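Local coordinates for protein putative oxidoreductase (Salmonella enterica subsp. enterica serovar Typhimurium, PDB 3NX4) that binds NADP and probably reduces acryloyl-CoA with NADPH, as a member of the medium-chain dehydrogenase/reductase family, at residues A[29-40]-A[63-74]. Residues are numbered along the deposited sequence; the frame is centred on the assembly and turned at random.
Sequences DVTVDVHWSSLN and IDFAGTVHASED
Asn-40 and Ser-38 both donate to one carboxylate oxygen of Asp-64, and the side chain of Asn-40 lies about 4 Å from the bound NADP. Strands 30-39 and 64-72 are antiparallel neighbours in the GroES-like domain of this medium-chain reductase. Asn-40 ND2 lies 2.7 Å from Asp-64 OD2 and reaches it from above the carboxylate plane, 53° out of it. Ser-38 OG meets Asp-64 OD2 at its anti lone pair, 3.0 Å away. Asp-64 OD1 bonds to Thr-126 of helix 118-140, and Ser-38 OG also takes a bond from Arg-318. The buried carboxylate is thus held through both oxygens. Next along the strand, Ser-37 OG, anti to its own N (chi1 -174°), donates to the backbone O of Asp-64.

Buried Val-32 and Val-34 pack against Phe-65. Val-32 CG1 is 3.8 Å from Phe-65 CE1, while Val-34 sets both methyls near the ring's root, at about a right angle to the Phe-65 side chain. Val-83 and Leu-85 of strand 82-86 continue this packing. Further down, Val-30 CG1 touches both methyls of Val-69.

Two classic beta bulges shift the register of the pair. His-35 and Trp-36 both give their N-H to Ala-66 O; His-70 and Ala-71 both face Thr-31, the Ala-71 bond being weak. The His-35 ring lies with one face over Asp-33 O. Its edge turns to Thr-68, whose hydroxyl bonds to Glu-82. At the far end, Asp-74 OD2 forms a salt bridge with Arg-76. There water 1 donates to Asp-29 OD2 at 2.6 Å and to Asp-74 OD2 at 2.5 Å, linking two carboxylates.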
loop_
_atom_site.group_PDB
_atom_site.type_symbol
_atom_site.label_atom_id
_atom_site.label_comp_id
_atom_site.label_asym_id
_atom_site.label_seq_id
_atom_site.Cartn_x
_atom_site.Cartn_y
_atom_site.Cartn_z
ATOM N N ASP A 29 -19.241 -23.536 -21.383
ATOM C CA ASP A 29 -19.491 -24.903 -20.943
ATOM C C ASP A 29 -20.686 -25.066 -20.017
ATOM O O ASP A 29 -21.274 -26.141 -19.956
ATOM C CB ASP A 29 -18.250 -25.474 -20.264
ATOM C CG ASP A 29 -17.109 -25.672 -21.229
ATOM O OD1 ASP A 29 -17.377 -25.874 -22.438
ATOM O OD2 ASP A 29 -15.947 -25.629 -20.780
ATOM N N VAL A 30 -21.038 -24.016 -19.280
ATOM C CA VAL A 30 -22.081 -24.153 -18.276
ATOM C C VAL A 30 -23.226 -23.185 -18.517
ATOM O O VAL A 30 -23.013 -21.975 -18.595
ATOM C CB VAL A 30 -21.528 -23.952 -16.850
ATOM C CG1 VAL A 30 -22.551 -24.403 -15.839
ATOM C CG2 VAL A 30 -20.222 -24.730 -16.683
ATOM N N THR A 31 -24.432 -23.738 -18.647
ATOM C CA THR A 31 -25.645 -22.943 -18.797
ATOM C C THR A 31 -26.398 -22.859 -17.482
ATOM O O THR A 31 -26.729 -23.877 -16.871
ATOM C CB THR A 31 -26.579 -23.533 -19.864
ATOM O OG1 THR A 31 -25.944 -23.441 -21.141
ATOM C CG2 THR A 31 -27.896 -22.767 -19.893
ATOM N N VAL A 32 -26.668 -21.633 -17.052
ATOM C CA VAL A 32 -27.285 -21.398 -15.758
ATOM C C VAL A 32 -28.631 -20.714 -15.910
ATOM O O VAL A 32 -28.757 -19.729 -16.638
ATOM C CB VAL A 32 -26.373 -20.520 -14.878
ATOM C CG1 VAL A 32 -26.996 -20.295 -13.520
ATOM C CG2 VAL A 32 -24.982 -21.164 -14.751
ATOM N N ASP A 33 -29.639 -21.254 -15.234
ATOM C CA ASP A 33 -30.923 -20.583 -15.121
ATOM C C ASP A 33 -30.826 -19.648 -13.925
ATOM O O ASP A 33 -30.739 -20.101 -12.784
ATOM C CB ASP A 33 -32.045 -21.600 -14.926
ATOM C CG ASP A 33 -32.195 -22.535 -16.115
ATOM O OD1 ASP A 33 -31.749 -22.174 -17.227
ATOM O OD2 ASP A 33 -32.766 -23.630 -15.936
ATOM N N VAL A 34 -30.816 -18.349 -14.206
ATOM C CA VAL A 34 -30.564 -17.325 -13.198
ATOM C C VAL A 34 -31.798 -17.033 -12.365
ATOM O O VAL A 34 -32.888 -16.837 -12.903
ATOM C CB VAL A 34 -30.070 -16.022 -13.853
ATOM C CG1 VAL A 34 -29.921 -14.917 -12.812
ATOM C CG2 VAL A 34 -28.740 -16.277 -14.589
ATOM N N HIS A 35 -31.631 -16.997 -11.048
ATOM C CA HIS A 35 -32.757 -16.720 -10.163
ATOM C C HIS A 35 -32.619 -15.376 -9.472
ATOM O O HIS A 35 -33.618 -14.742 -9.140
ATOM C CB HIS A 35 -32.926 -17.845 -9.144
ATOM C CG HIS A 35 -33.246 -19.166 -9.772
ATOM N ND1 HIS A 35 -32.699 -20.352 -9.336
ATOM C CD2 HIS A 35 -34.041 -19.481 -10.822
ATOM C CE1 HIS A 35 -33.149 -21.345 -10.083
ATOM N NE2 HIS A 35 -33.964 -20.843 -10.995
ATOM N N TRP A 36 -31.376 -14.944 -9.270
ATOM C CA TRP A 36 -31.094 -13.659 -8.639
ATOM C C TRP A 36 -29.899 -12.992 -9.294
ATOM O O TRP A 36 -28.979 -13.665 -9.767
ATOM C CB TRP A 36 -30.792 -13.850 -7.153
ATOM C CG TRP A 36 -31.900 -14.506 -6.411
ATOM C CD1 TRP A 36 -32.025 -15.841 -6.128
ATOM C CD2 TRP A 36 -33.051 -13.869 -5.859
ATOM N NE1 TRP A 36 -33.186 -16.066 -5.428
ATOM C CE2 TRP A 36 -33.836 -14.872 -5.257
ATOM C CE3 TRP A 36 -33.499 -12.540 -5.813
ATOM C CZ2 TRP A 36 -35.044 -14.590 -4.617
ATOM C CZ3 TRP A 36 -34.697 -12.267 -5.183
ATOM C CH2 TRP A 36 -35.453 -13.285 -4.589
ATOM N N SER A 37 -29.925 -11.667 -9.332
ATOM C CA SER A 37 -28.744 -10.886 -9.671
ATOM C C SER A 37 -28.688 -9.694 -8.709
ATOM O O SER A 37 -29.403 -9.671 -7.707
ATOM C CB SER A 37 -28.774 -10.428 -11.132
ATOM O OG SER A 37 -27.553 -9.790 -11.495
ATOM N N SER A 38 -27.836 -8.716 -9.001
ATOM C CA SER A 38 -27.786 -7.505 -8.193
ATOM C C SER A 38 -27.302 -6.327 -9.022
ATOM O O SER A 38 -26.900 -6.492 -10.169
ATOM C CB SER A 38 -26.892 -7.704 -6.956
ATOM O OG SER A 38 -25.527 -7.441 -7.232
ATOM N N LEU A 39 -27.380 -5.131 -8.454
ATOM C CA LEU A 39 -26.821 -3.962 -9.107
ATOM C C LEU A 39 -25.682 -3.419 -8.266
ATOM O O LEU A 39 -25.888 -3.014 -7.121
ATOM C CB LEU A 39 -27.871 -2.868 -9.274
ATOM C CG LEU A 39 -29.051 -3.203 -10.178
ATOM C CD1 LEU A 39 -29.994 -1.993 -10.290
ATOM C CD2 LEU A 39 -28.551 -3.639 -11.544
ATOM N N ASN A 40 -24.487 -3.410 -8.846
ATOM C CA ASN A 40 -23.326 -2.789 -8.228
ATOM C C ASN A 40 -23.064 -1.444 -8.877
ATOM O O ASN A 40 -23.636 -1.124 -9.914
ATOM C CB ASN A 40 -22.092 -3.680 -8.412
ATOM C CG ASN A 40 -22.250 -5.027 -7.748
ATOM O OD1 ASN A 40 -21.931 -5.180 -6.567
ATOM N ND2 ASN A 40 -22.752 -6.019 -8.501
ATOM N N ILE A 63 -22.656 -8.064 -13.367
ATOM C CA ILE A 63 -21.405 -8.738 -13.056
ATOM C C ILE A 63 -21.613 -9.880 -12.064
ATOM O O ILE A 63 -20.685 -10.632 -11.774
ATOM C CB ILE A 63 -20.341 -7.741 -12.518
ATOM C CG1 ILE A 63 -20.784 -7.136 -11.181
ATOM C CG2 ILE A 63 -20.084 -6.635 -13.539
ATOM C CD1 ILE A 63 -19.831 -6.052 -10.656
ATOM N N ASP A 64 -22.833 -10.006 -11.548
ATOM C CA ASP A 64 -23.154 -11.062 -10.593
ATOM C C ASP A 64 -24.359 -11.868 -11.063
ATOM O O ASP A 64 -25.219 -11.354 -11.772
ATOM C CB ASP A 64 -23.542 -10.467 -9.227
ATOM C CG ASP A 64 -22.510 -9.520 -8.665
ATOM O OD1 ASP A 64 -21.313 -9.649 -9.001
ATOM O OD2 ASP A 64 -22.906 -8.657 -7.846
ATOM N N PHE A 65 -24.434 -13.123 -10.635
ATOM C CA PHE A 65 -25.689 -13.866 -10.703
ATOM C C PHE A 65 -25.641 -15.085 -9.791
ATOM O O PHE A 65 -24.566 -15.534 -9.392
ATOM C CB PHE A 65 -26.081 -14.240 -12.146
ATOM C CG PHE A 65 -25.174 -15.277 -12.795
ATOM C CD1 PHE A 65 -25.180 -16.594 -12.366
ATOM C CD2 PHE A 65 -24.333 -14.925 -13.843
ATOM C CE1 PHE A 65 -24.352 -17.554 -12.977
ATOM C CE2 PHE A 65 -23.514 -15.870 -14.455
ATOM C CZ PHE A 65 -23.520 -17.184 -14.016
ATOM N N ALA A 66 -26.814 -15.593 -9.439
ATOM C CA ALA A 66 -26.919 -16.866 -8.747
ATOM C C ALA A 66 -28.077 -17.646 -9.361
ATOM O O ALA A 66 -29.133 -17.080 -9.640
ATOM C CB ALA A 66 -27.149 -16.652 -7.272
ATOM N N GLY A 67 -27.885 -18.940 -9.567
ATOM C CA GLY A 67 -28.940 -19.744 -10.152
ATOM C C GLY A 67 -28.609 -21.212 -10.127
ATOM O O GLY A 67 -27.718 -21.650 -9.395
ATOM N N THR A 68 -29.331 -21.969 -10.946
ATOM C CA THR A 68 -29.199 -23.412 -10.992
ATOM C C THR A 68 -28.686 -23.835 -12.357
ATOM O O THR A 68 -29.173 -23.365 -13.386
ATOM C CB THR A 68 -30.576 -24.085 -10.757
ATOM O OG1 THR A 68 -31.138 -23.598 -9.534
ATOM C CG2 THR A 68 -30.438 -25.592 -10.674
ATOM N N VAL A 69 -27.712 -24.737 -12.368
ATOM C CA VAL A 69 -27.169 -25.259 -13.614
ATOM C C VAL A 69 -28.248 -26.020 -14.382
ATOM O O VAL A 69 -28.867 -26.944 -13.853
ATOM C CB VAL A 69 -25.961 -26.178 -13.346
ATOM C CG1 VAL A 69 -25.485 -26.854 -14.640
ATOM C CG2 VAL A 69 -24.829 -25.382 -12.678
ATOM N N HIS A 70 -28.492 -25.615 -15.622
ATOM C CA HIS A 70 -29.401 -26.368 -16.488
ATOM C C HIS A 70 -28.636 -27.498 -17.171
ATOM O O HIS A 70 -29.095 -28.640 -17.217
ATOM C CB HIS A 70 -30.015 -25.475 -17.558
ATOM C CG HIS A 70 -30.823 -26.228 -18.573
ATOM N ND1 HIS A 70 -31.991 -26.886 -18.254
ATOM C CD2 HIS A 70 -30.623 -26.439 -19.896
ATOM C CE1 HIS A 70 -32.483 -27.461 -19.337
ATOM N NE2 HIS A 70 -31.668 -27.209 -20.347
ATOM N N ALA A 71 -27.465 -27.165 -17.707
ATOM C CA ALA A 71 -26.613 -28.149 -18.368
ATOM C C ALA A 71 -25.151 -27.759 -18.225
ATOM O O ALA A 71 -24.828 -26.580 -18.102
ATOM C CB ALA A 71 -26.985 -28.273 -19.835
ATOM N N SER A 72 -24.269 -28.752 -18.251
ATOM C CA SER A 72 -22.840 -28.506 -18.114
ATOM C C SER A 72 -21.996 -29.480 -18.931
ATOM O O SER A 72 -22.210 -30.685 -18.880
ATOM C CB SER A 72 -22.420 -28.618 -16.652
ATOM O OG SER A 72 -21.007 -28.525 -16.534
ATOM N N GLU A 73 -21.029 -28.938 -19.663
ATOM C CA GLU A 73 -19.986 -29.734 -20.311
ATOM C C GLU A 73 -18.705 -29.722 -19.476
ATOM O O GLU A 73 -17.690 -30.297 -19.862
ATOM C CB GLU A 73 -19.689 -29.188 -21.703
ATOM C CG GLU A 73 -20.726 -29.555 -22.748
ATOM C CD GLU A 73 -20.470 -28.865 -24.074
ATOM O OE1 GLU A 73 -20.090 -27.673 -24.061
ATOM O OE2 GLU A 73 -20.643 -29.516 -25.127
ATOM N N ASP A 74 -18.761 -29.066 -18.326
ATOM C CA ASP A 74 -17.629 -29.009 -17.414
ATOM C C ASP A 74 -17.819 -30.092 -16.359
ATOM O O ASP A 74 -18.860 -30.142 -15.703
ATOM C CB ASP A 74 -17.575 -27.628 -16.750
ATOM C CG ASP A 74 -16.280 -27.388 -16.004
ATOM O OD1 ASP A 74 -16.020 -28.106 -15.016
ATOM O OD2 ASP A 74 -15.529 -26.473 -16.400
HETATM O O HOH W 1 -15.790 -24.848 -18.324
HETATM O O HOH W 2 -24.786 -7.652 -11.406
#